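Long-range contacts in cell wall surface anchor family protein (Streptococcus pneumoniae, PDB 4OQ1), which is an ancillary pilin that probably attaches the pneumococcal pilus to the bacterial cell wall, using a chain of immunoglobulin-like beta domains: residues Tyr108-Ile113 with Phe125-Thr130; Val166-Val171 with Leu200-Asn205; Met277-Lys282 with Trp321-Pro326. The protein carries 3 engineered substitutions. One frame throughout, in Å; residues are numbered along the deposited sequence.

Contact 1 (Tyr108-Ile113 with Phe125-Thr130); sequences YYVRSI and FLFEMT
Tyr-108 meets Phe-127 and Val-110 meets Phe-125 as successive hydrogen-bonded pairs of an antiparallel ladder, in which strands 108-110 and 125-129 approach to 4.8 Å between axes. The ladder joins neighbouring strands 106-110 and 120-129 of the N-terminal eight-stranded sheet. Tyr-108, with the most area buried, sets its CB over one face of the Phe-127 ring, 3.8 Å from the centroid. The two rings are near parallel (24°) but slid apart with little overlap, CD2 of Tyr-108 coming 3.6 Å from CE1 of Phe-127. Phe-125 uses the same device: Val-110 CB lies over its ring face, 4.0 Å from the centroid. Both phenylalanines carry CG between the backbone N and the carbonyl carbon (chi1 57° in Phe-125, 68° in Phe-127), which turns each ring back over the neighbouring strand. Val-110 joins the two rings, since its CG2 reaches the edge of Phe-127, 3.6 Å from CE2. Strands 28-33 and 98-103 supply Leu-30, Leu-32 and Ile-103 against this aromatic face; on the other, Leu-126 packs on helix 66-73. Val-110 N donates to Phe-125 O at 2.9 Å. With the polar backbone paired and Tyr-108 OH bonded to Pro-104 O, the chemistry implies cohesion by CH-pi and apolar packing in a largely buried face of the sheet.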
loop_
_atom_site.group_PDB
_atom_site.type_symbol
_atom_site.label_atom_id
_atom_site.label_comp_id
_atom_site.label_asym_id
_atom_site.label_seq_id
_atom_site.Cartn_x
_atom_site.Cartn_y
_atom_site.Cartn_z
ATOM N N TYR A 108 25.510 13.489 30.918
ATOM C CA TYR A 108 25.687 12.809 29.646
ATOM C C TYR A 108 24.792 13.446 28.575
ATOM O O TYR A 108 23.702 13.840 28.859
ATOM C CB TYR A 108 25.352 11.403 29.827
ATOM C CG TYR A 108 26.305 10.642 30.693
ATOM C CD1 TYR A 108 27.484 10.142 30.208
ATOM C CD2 TYR A 108 25.897 10.267 31.995
ATOM C CE1 TYR A 108 28.343 9.402 31.017
ATOM C CE2 TYR A 108 26.709 9.492 32.814
ATOM C CZ TYR A 108 27.940 9.070 32.336
ATOM O OH TYR A 108 28.728 8.309 33.136
ATOM N N TYR A 109 25.323 13.636 27.355
ATOM C CA TYR A 109 24.545 14.143 26.260
ATOM C C TYR A 109 24.325 13.002 25.273
ATOM O O TYR A 109 25.267 12.245 24.955
ATOM C CB TYR A 109 25.388 15.243 25.537
ATOM C CG TYR A 109 24.836 15.764 24.280
ATOM C CD1 TYR A 109 23.568 16.363 24.233
ATOM C CD2 TYR A 109 25.622 15.838 23.146
ATOM C CE1 TYR A 109 23.055 16.881 23.020
ATOM C CE2 TYR A 109 25.119 16.304 21.952
ATOM C CZ TYR A 109 23.863 16.896 21.881
ATOM O OH TYR A 109 23.355 17.482 20.731
ATOM N N VAL A 110 23.103 12.903 24.757
ATOM C CA VAL A 110 22.699 11.869 23.735
ATOM C C VAL A 110 22.170 12.611 22.500
ATOM O O VAL A 110 21.511 13.650 22.627
ATOM C CB VAL A 110 21.592 10.969 24.275
ATOM C CG1 VAL A 110 21.067 9.949 23.260
ATOM C CG2 VAL A 110 22.067 10.297 25.548
ATOM N N ARG A 111 22.566 12.127 21.341
ATOM C CA ARG A 111 22.058 12.578 20.068
ATOM C C ARG A 111 21.190 11.592 19.296
ATOM O O ARG A 111 20.379 11.991 18.449
ATOM C CB ARG A 111 23.242 12.926 19.205
ATOM C CG ARG A 111 23.598 14.407 19.317
ATOM C CD ARG A 111 24.682 14.872 18.351
ATOM N NE ARG A 111 24.132 15.379 17.104
ATOM C CZ ARG A 111 23.699 16.615 16.932
ATOM N NH1 ARG A 111 23.726 17.471 17.946
ATOM N NH2 ARG A 111 23.278 17.010 15.738
ATOM N N SER A 112 21.378 10.306 19.551
ATOM C CA SER A 112 20.646 9.232 18.922
ATOM C C SER A 112 20.416 8.075 19.886
ATOM O O SER A 112 21.358 7.661 20.550
ATOM C CB SER A 112 21.586 8.655 17.812
ATOM O OG SER A 112 20.924 7.672 17.040
ATOM N N ILE A 113 19.200 7.548 19.952
ATOM C CA ILE A 113 18.902 6.329 20.704
ATOM C C ILE A 113 19.129 5.094 19.810
ATOM O O ILE A 113 19.660 4.116 20.296
ATOM C CB ILE A 113 17.541 6.359 21.245
ATOM C CG1 ILE A 113 17.487 7.512 22.228
ATOM C CG2 ILE A 113 17.167 5.037 21.936
ATOM C CD1 ILE A 113 16.181 7.758 22.910
ATOM N N PHE A 125 19.131 14.939 24.142
ATOM C CA PHE A 125 18.818 15.284 25.514
ATOM C C PHE A 125 20.028 15.093 26.411
ATOM O O PHE A 125 21.052 14.452 26.020
ATOM C CB PHE A 125 17.631 14.460 26.033
ATOM C CG PHE A 125 17.829 12.975 25.943
ATOM C CD1 PHE A 125 17.638 12.252 24.766
ATOM C CD2 PHE A 125 18.240 12.271 27.059
ATOM C CE1 PHE A 125 17.886 10.901 24.740
ATOM C CE2 PHE A 125 18.452 10.926 27.024
ATOM C CZ PHE A 125 18.235 10.228 25.881
ATOM N N LEU A 126 19.868 15.506 27.661
ATOM C CA LEU A 126 20.889 15.225 28.632
ATOM C C LEU A 126 20.242 14.362 29.663
ATOM O O LEU A 126 19.046 14.453 29.877
ATOM C CB LEU A 126 21.304 16.513 29.376
ATOM C CG LEU A 126 21.960 17.703 28.711
ATOM C CD1 LEU A 126 22.462 18.683 29.747
ATOM C CD2 LEU A 126 23.096 17.216 27.892
ATOM N N PHE A 127 21.051 13.541 30.265
ATOM C CA PHE A 127 20.673 12.919 31.523
ATOM C C PHE A 127 21.798 12.971 32.591
ATOM O O PHE A 127 22.966 12.901 32.268
ATOM C CB PHE A 127 20.136 11.490 31.274
ATOM C CG PHE A 127 21.130 10.482 30.795
ATOM C CD1 PHE A 127 21.845 9.694 31.698
ATOM C CD2 PHE A 127 21.417 10.380 29.451
ATOM C CE1 PHE A 127 22.724 8.707 31.278
ATOM C CE2 PHE A 127 22.352 9.442 29.000
ATOM C CZ PHE A 127 23.021 8.628 29.903
ATOM N N GLU A 128 21.426 12.862 33.879
ATOM C CA GLU A 128 22.457 12.988 34.908
ATOM C C GLU A 128 22.273 11.828 35.873
ATOM O O GLU A 128 21.143 11.560 36.298
ATOM C CB GLU A 128 22.359 14.340 35.572
ATOM C CG GLU A 128 23.355 14.474 36.715
ATOM C CD GLU A 128 23.315 15.792 37.393
ATOM O OE1 GLU A 128 24.338 16.459 37.344
ATOM O OE2 GLU A 128 22.271 16.170 37.965
ATOM N N MET A 129 23.380 11.088 36.084
ATOM C CA MET A 129 23.524 10.109 37.179
ATOM C C MET A 129 24.332 10.677 38.393
ATOM O O MET A 129 25.453 11.054 38.266
ATOM C CB MET A 129 24.246 8.925 36.559
ATOM C CG MET A 129 23.396 8.267 35.460
ATOM S SD MET A 129 21.780 7.744 36.089
ATOM C CE MET A 129 21.411 6.542 34.787
ATOM N N THR A 130 23.722 10.728 39.569
ATOM C CA THR A 130 24.475 11.094 40.763
ATOM C C THR A 130 24.337 9.997 41.826
ATOM O O THR A 130 23.549 9.085 41.657
ATOM C CB THR A 130 23.969 12.418 41.308
ATOM O OG1 THR A 130 22.698 12.228 41.893
ATOM C CG2 THR A 130 23.844 13.415 40.244
#

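Contact 2 (Val166-Val171 with Leu200-Asn205); sequences VGFKLV and LYTDKN
Phe-168 and Leu-200 form the close part of this contact, a hydrogen-bonded antiparallel pair with both backbone bonds at 2.7 Å: Phe-168 N to Leu-200 O, and Leu-200 N to Phe-168 O. Each donor lies in the carbonyl plane of its acceptor, and the second bond is almost straight at 176°. Leu-200 turns CD1 along the partner strand, 3.3 Å from Phe-168 O and 4.2 Å from Leu-170 CB, while Ile-208 and Val-210 of strand 207-211 pack against its side chain. Equally buried, Thr-202 continues the pairing with a side-chain atom: OG1, tucked back over its own backbone (chi1 64°), accepts from Val-166 N at 3.0 Å and is also bonded to Leu-163 O. Thr-202 N returns a bond to Val-166 O, 3.0 Å long. Strand 167-174 pairs with 200-201 and 177-185 along one edge and with 216-224 along the other, within the CnaB-type, prealbumin-like domain, whose two sheets face each other across Phe-168. On the opposite face of the sheet the packing thins out. Tyr-201 lies exposed beside Gly-167, with CD2 3.7 Å from the glycine CA, and its hydroxyl is bonded to Glu-224.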
loop_
_atom_site.group_PDB
_atom_site.type_symbol
_atom_site.label_atom_id
_atom_site.label_comp_id
_atom_site.label_asym_id
_atom_site.label_seq_id
_atom_site.Cartn_x
_atom_site.Cartn_y
_atom_site.Cartn_z
ATOM N N VAL A 166 -10.294 1.760 -4.278
ATOM C CA VAL A 166 -9.465 1.373 -5.456
ATOM C C VAL A 166 -8.047 0.957 -4.957
ATOM O O VAL A 166 -7.369 1.672 -4.158
ATOM C CB VAL A 166 -9.378 2.572 -6.385
ATOM C CG1 VAL A 166 -8.521 2.254 -7.586
ATOM C CG2 VAL A 166 -10.718 2.994 -6.911
ATOM N N GLY A 167 -7.552 -0.180 -5.422
ATOM C CA GLY A 167 -6.243 -0.725 -4.993
ATOM C C GLY A 167 -5.084 -0.377 -5.923
ATOM O O GLY A 167 -5.304 -0.451 -7.165
ATOM N N PHE A 168 -3.962 0.074 -5.313
ATOM C CA PHE A 168 -2.709 0.414 -6.064
ATOM C C PHE A 168 -1.544 -0.362 -5.454
ATOM O O PHE A 168 -1.551 -0.730 -4.283
ATOM C CB PHE A 168 -2.429 1.898 -5.976
ATOM C CG PHE A 168 -3.342 2.741 -6.808
ATOM C CD1 PHE A 168 -4.499 3.161 -6.355
ATOM C CD2 PHE A 168 -2.961 3.175 -8.060
ATOM C CE1 PHE A 168 -5.320 4.002 -7.124
ATOM C CE2 PHE A 168 -3.780 3.959 -8.869
ATOM C CZ PHE A 168 -4.957 4.403 -8.380
ATOM N N LYS A 169 -0.559 -0.713 -6.281
ATOM C CA LYS A 169 0.733 -1.076 -5.716
ATOM C C LYS A 169 1.708 0.010 -6.055
ATOM O O LYS A 169 1.599 0.756 -7.059
ATOM C CB LYS A 169 1.234 -2.439 -6.255
ATOM C CG LYS A 169 0.460 -3.619 -5.727
ATOM C CD LYS A 169 1.041 -4.927 -6.266
ATOM C CE LYS A 169 0.194 -6.173 -6.074
ATOM N NZ LYS A 169 -0.181 -6.479 -4.659
ATOM N N LEU A 170 2.646 0.207 -5.138
ATOM C CA LEU A 170 3.697 1.185 -5.248
ATOM C C LEU A 170 5.037 0.505 -5.568
ATOM O O LEU A 170 5.476 -0.342 -4.862
ATOM C CB LEU A 170 3.794 1.855 -3.939
ATOM C CG LEU A 170 4.863 2.910 -3.754
ATOM C CD1 LEU A 170 4.571 4.058 -4.709
ATOM C CD2 LEU A 170 4.825 3.398 -2.287
ATOM N N VAL A 171 5.673 0.933 -6.638
ATOM C CA VAL A 171 6.930 0.459 -7.070
ATOM C C VAL A 171 7.890 1.663 -7.320
ATOM O O VAL A 171 7.459 2.781 -7.585
ATOM C CB VAL A 171 6.846 -0.332 -8.390
ATOM C CG1 VAL A 171 5.868 -1.473 -8.234
ATOM C CG2 VAL A 171 6.514 0.576 -9.583
ATOM N N LEU A 200 -2.414 -1.083 -1.731
ATOM C CA LEU A 200 -2.816 0.150 -0.981
ATOM C C LEU A 200 -4.191 0.551 -1.494
ATOM O O LEU A 200 -4.404 0.639 -2.687
ATOM C CB LEU A 200 -1.795 1.272 -1.346
ATOM C CG LEU A 200 -0.294 1.227 -1.093
ATOM C CD1 LEU A 200 0.498 0.211 -1.908
ATOM C CD2 LEU A 200 0.417 2.536 -1.325
ATOM N N TYR A 201 -5.154 0.931 -0.619
ATOM C CA TYR A 201 -6.482 1.208 -1.055
ATOM C C TYR A 201 -6.884 2.629 -0.692
ATOM O O TYR A 201 -6.647 3.061 0.425
ATOM C CB TYR A 201 -7.546 0.240 -0.315
ATOM C CG TYR A 201 -7.397 -1.188 -0.754
ATOM C CD1 TYR A 201 -6.574 -2.027 -0.060
ATOM C CD2 TYR A 201 -8.007 -1.652 -1.898
ATOM C CE1 TYR A 201 -6.362 -3.335 -0.473
ATOM C CE2 TYR A 201 -7.788 -2.957 -2.381
ATOM C CZ TYR A 201 -7.035 -3.823 -1.635
ATOM O OH TYR A 201 -6.765 -5.113 -2.091
ATOM N N THR A 202 -7.518 3.287 -1.623
ATOM C CA THR A 202 -8.139 4.625 -1.432
ATOM C C THR A 202 -9.088 4.619 -0.300
ATOM O O THR A 202 -9.903 3.681 -0.236
ATOM C CB THR A 202 -8.720 5.265 -2.705
ATOM O OG1 THR A 202 -9.843 4.540 -3.330
ATOM C CG2 THR A 202 -7.562 5.462 -3.744
ATOM N N ASP A 203 -9.130 5.754 0.419
ATOM C CA ASP A 203 -9.979 5.913 1.630
ATOM C C ASP A 203 -11.280 6.575 1.235
ATOM O O ASP A 203 -11.552 6.753 0.069
ATOM C CB ASP A 203 -9.282 6.699 2.757
ATOM C CG ASP A 203 -8.931 8.145 2.372
ATOM O OD1 ASP A 203 -9.424 8.690 1.384
ATOM O OD2 ASP A 203 -8.091 8.737 3.072
ATOM N N LYS A 204 -12.119 6.961 2.177
ATOM C CA LYS A 204 -13.403 7.519 1.788
ATOM C C LYS A 204 -13.252 8.811 1.029
ATOM O O LYS A 204 -14.195 9.278 0.418
ATOM C CB LYS A 204 -14.359 7.717 2.989
ATOM C CG LYS A 204 -13.976 8.893 3.867
ATOM C CD LYS A 204 -15.033 9.230 4.925
ATOM C CE LYS A 204 -14.451 10.115 6.024
ATOM N NZ LYS A 204 -13.219 9.539 6.658
ATOM N N ASN A 205 -12.125 9.478 1.164
ATOM C CA ASN A 205 -11.905 10.644 0.362
ATOM C C ASN A 205 -11.190 10.373 -0.931
ATOM O O ASN A 205 -10.653 11.267 -1.577
ATOM C CB ASN A 205 -11.181 11.716 1.155
ATOM C CG ASN A 205 -11.942 12.114 2.393
ATOM O OD1 ASN A 205 -11.468 11.968 3.527
ATOM N ND2 ASN A 205 -13.083 12.563 2.199
#

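Contact 3 (Met277-Lys282 with Trp321-Pro326); sequences MFKVMK and WELQAP
A classic beta bulge interrupts the antiparallel pairing here, with Leu-323 and Gln-324 both facing Met-277. The evidence is in the bonding: Met-277 O accepts from Leu-323 N at 2.7 Å and from Gln-324 N at 3.2 Å, the shorter bond being the more bent (140° against 160° at the hydrogen). Met-277 N completes the pair by donating to Gln-324 O. Beyond the bulge, Lys-279 and Trp-321 form a regular hydrogen-bonded pair, Lys-279 N reaching Trp-321 O at 2.7 Å.

Met-277 brings its SD to 3.5 Å from NE2 of Gln-324, a contact in which the amide nitrogen is bonded elsewhere, to Gly-275 O. Leu-323 runs back along the other strand, its CD1 3.8 Å from Lys-279 CB. The Met-281 methyl sits over one face of the Trp-321 indole, CE 3.5 Å from CG, placed there by a chain bent at chi2 and chi3. On the other face of the sheet Phe-278 crosses Glu-322 at a slant, CD1 lying 3.5 Å from the Glu-322 CA, with the ring and carboxylate planes only 4° apart. The glutamate extends past the ring, CG anti to the backbone N, and its OE1 is bonded to Leu-332 N; Phe-308 meets the phenylalanine ring from another strand. Phe-278 and Glu-322 are buried, while Trp-321 and Gln-324 are exposed. Such a double acceptance by one carbonyl is the signature of a classic bulge, here where the chain turns a corner at Leu-323 in a prealbumin-like beta-sandwich of the CnaB kind.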
loop_
_atom_site.group_PDB
_atom_site.type_symbol
_atom_site.label_atom_id
_atom_site.label_comp_id
_atom_site.label_asym_id
_atom_site.label_seq_id
_atom_site.Cartn_x
_atom_site.Cartn_y
_atom_site.Cartn_z
ATOM N N MET A 277 -26.180 -23.839 -22.729
ATOM C CA MET A 277 -25.574 -23.150 -21.592
ATOM C C MET A 277 -24.321 -22.412 -21.955
ATOM O O MET A 277 -23.398 -22.976 -22.567
ATOM C CB MET A 277 -25.358 -24.110 -20.368
ATOM C CG MET A 277 -26.565 -24.961 -19.981
ATOM S SD MET A 277 -26.169 -26.161 -18.669
ATOM C CE MET A 277 -25.883 -25.028 -17.304
ATOM N N PHE A 278 -24.240 -21.171 -21.497
ATOM C CA PHE A 278 -23.098 -20.360 -21.671
ATOM C C PHE A 278 -22.575 -19.684 -20.417
ATOM O O PHE A 278 -23.365 -19.222 -19.521
ATOM C CB PHE A 278 -23.343 -19.263 -22.680
ATOM C CG PHE A 278 -23.947 -19.715 -23.980
ATOM C CD1 PHE A 278 -23.128 -19.964 -25.092
ATOM C CD2 PHE A 278 -25.305 -19.813 -24.124
ATOM C CE1 PHE A 278 -23.702 -20.313 -26.324
ATOM C CE2 PHE A 278 -25.875 -20.213 -25.334
ATOM C CZ PHE A 278 -25.042 -20.453 -26.433
ATOM N N LYS A 279 -21.268 -19.503 -20.381
ATOM C CA LYS A 279 -20.680 -18.632 -19.353
ATOM C C LYS A 279 -20.326 -17.335 -19.942
ATOM O O LYS A 279 -19.754 -17.296 -21.060
ATOM C CB LYS A 279 -19.454 -19.338 -18.769
ATOM C CG LYS A 279 -18.781 -18.635 -17.646
ATOM C CD LYS A 279 -17.709 -19.528 -17.030
ATOM C CE LYS A 279 -18.252 -20.749 -16.270
ATOM N NZ LYS A 279 -17.170 -21.638 -15.691
ATOM N N VAL A 280 -20.688 -16.226 -19.257
ATOM C CA VAL A 280 -20.365 -14.945 -19.822
ATOM C C VAL A 280 -18.956 -14.505 -19.477
ATOM O O VAL A 280 -18.612 -14.546 -18.347
ATOM C CB VAL A 280 -21.371 -13.855 -19.348
ATOM C CG1 VAL A 280 -20.985 -12.565 -19.993
ATOM C CG2 VAL A 280 -22.825 -14.234 -19.688
ATOM N N MET A 281 -18.142 -14.127 -20.442
ATOM C CA MET A 281 -16.726 -13.795 -20.204
ATOM C C MET A 281 -16.323 -12.504 -20.847
ATOM O O MET A 281 -16.924 -12.075 -21.825
ATOM C CB MET A 281 -15.823 -14.816 -20.884
ATOM C CG MET A 281 -16.313 -16.234 -20.782
ATOM S SD MET A 281 -15.574 -17.028 -19.351
ATOM C CE MET A 281 -15.184 -18.519 -20.185
ATOM N N LYS A 282 -15.257 -11.914 -20.315
ATOM C CA LYS A 282 -14.527 -10.846 -20.965
ATOM C C LYS A 282 -13.165 -11.353 -21.349
ATOM O O LYS A 282 -12.756 -12.409 -20.914
ATOM C CB LYS A 282 -14.479 -9.571 -20.165
ATOM C CG LYS A 282 -13.994 -9.609 -18.723
ATOM C CD LYS A 282 -14.638 -8.432 -17.956
ATOM C CE LYS A 282 -14.234 -8.359 -16.480
ATOM N NZ LYS A 282 -12.890 -7.733 -16.323
ATOM N N TRP A 321 -19.362 -17.944 -23.787
ATOM C CA TRP A 321 -18.504 -19.159 -23.874
ATOM C C TRP A 321 -19.414 -20.332 -23.687
ATOM O O TRP A 321 -20.032 -20.474 -22.590
ATOM C CB TRP A 321 -17.410 -19.159 -22.791
ATOM C CG TRP A 321 -16.624 -20.451 -22.688
ATOM C CD1 TRP A 321 -16.931 -21.522 -21.948
ATOM C CD2 TRP A 321 -15.431 -20.768 -23.381
ATOM N NE1 TRP A 321 -15.994 -22.544 -22.156
ATOM C CE2 TRP A 321 -15.028 -22.051 -22.978
ATOM C CE3 TRP A 321 -14.618 -20.070 -24.243
ATOM C CZ2 TRP A 321 -13.887 -22.690 -23.513
ATOM C CZ3 TRP A 321 -13.460 -20.698 -24.729
ATOM C CH2 TRP A 321 -13.134 -21.968 -24.383
ATOM N N GLU A 322 -19.542 -21.163 -24.711
ATOM C CA GLU A 322 -20.552 -22.298 -24.664
ATOM C C GLU A 322 -20.067 -23.423 -23.796
ATOM O O GLU A 322 -18.975 -24.000 -24.043
ATOM C CB GLU A 322 -20.911 -22.860 -26.043
ATOM C CG GLU A 322 -22.066 -23.885 -25.952
ATOM C CD GLU A 322 -22.508 -24.376 -27.326
ATOM O OE1 GLU A 322 -21.625 -24.619 -28.170
ATOM O OE2 GLU A 322 -23.718 -24.495 -27.532
ATOM N N LEU A 323 -20.802 -23.662 -22.701
ATOM C CA LEU A 323 -20.530 -24.788 -21.843
ATOM C C LEU A 323 -21.221 -26.086 -22.305
ATOM O O LEU A 323 -20.650 -27.126 -22.178
ATOM C CB LEU A 323 -21.017 -24.481 -20.433
ATOM C CG LEU A 323 -20.316 -23.287 -19.747
ATOM C CD1 LEU A 323 -21.008 -22.819 -18.474
ATOM C CD2 LEU A 323 -18.868 -23.641 -19.418
ATOM N N GLN A 324 -22.429 -25.997 -22.838
ATOM C CA GLN A 324 -23.204 -27.157 -23.251
ATOM C C GLN A 324 -24.157 -26.792 -24.439
ATOM O O GLN A 324 -24.971 -25.856 -24.338
ATOM C CB GLN A 324 -24.073 -27.617 -22.069
ATOM C CG GLN A 324 -25.157 -28.596 -22.418
ATOM C CD GLN A 324 -25.887 -29.116 -21.221
ATOM O OE1 GLN A 324 -25.349 -29.942 -20.495
ATOM N NE2 GLN A 324 -27.133 -28.615 -20.986
ATOM N N ALA A 325 -24.086 -27.585 -25.495
ATOM C CA ALA A 325 -24.973 -27.376 -26.645
ATOM C C ALA A 325 -26.381 -27.982 -26.357
ATOM O O ALA A 325 -26.513 -28.883 -25.539
ATOM C CB ALA A 325 -24.357 -27.971 -27.909
ATOM N N PRO A 326 -27.457 -27.416 -26.968
ATOM C CA PRO A 326 -28.744 -28.119 -26.967
ATOM C C PRO A 326 -28.561 -29.533 -27.416
ATOM O O PRO A 326 -27.721 -29.776 -28.292
ATOM C CB PRO A 326 -29.581 -27.337 -27.998
ATOM C CG PRO A 326 -28.968 -25.973 -28.056
ATOM C CD PRO A 326 -27.489 -26.241 -27.853
#

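Overall arrangement
The three contacts follow one another along the chain, each closing before the next opens, and none touches another. Contact 1 belongs to the N-terminal eight-stranded mixed sheet, between strands 106-110 and 120-129. Contacts 2 and 3 lie in the successive prealbumin-like domains, on strands 167-174 with 200-201 and 277-284 with 316-322. Centres of contacts 1 and 2 are 42 Å apart and those of 2 and 3 are 35 Å apart; contacts 1 and 3, 75 Å apart between centres, fall on opposite sides of the chain's centre. These spacings fit an elongated row of beta domains, each holding one of the contacts, consistent with a pilin that spans distance at the cell surface.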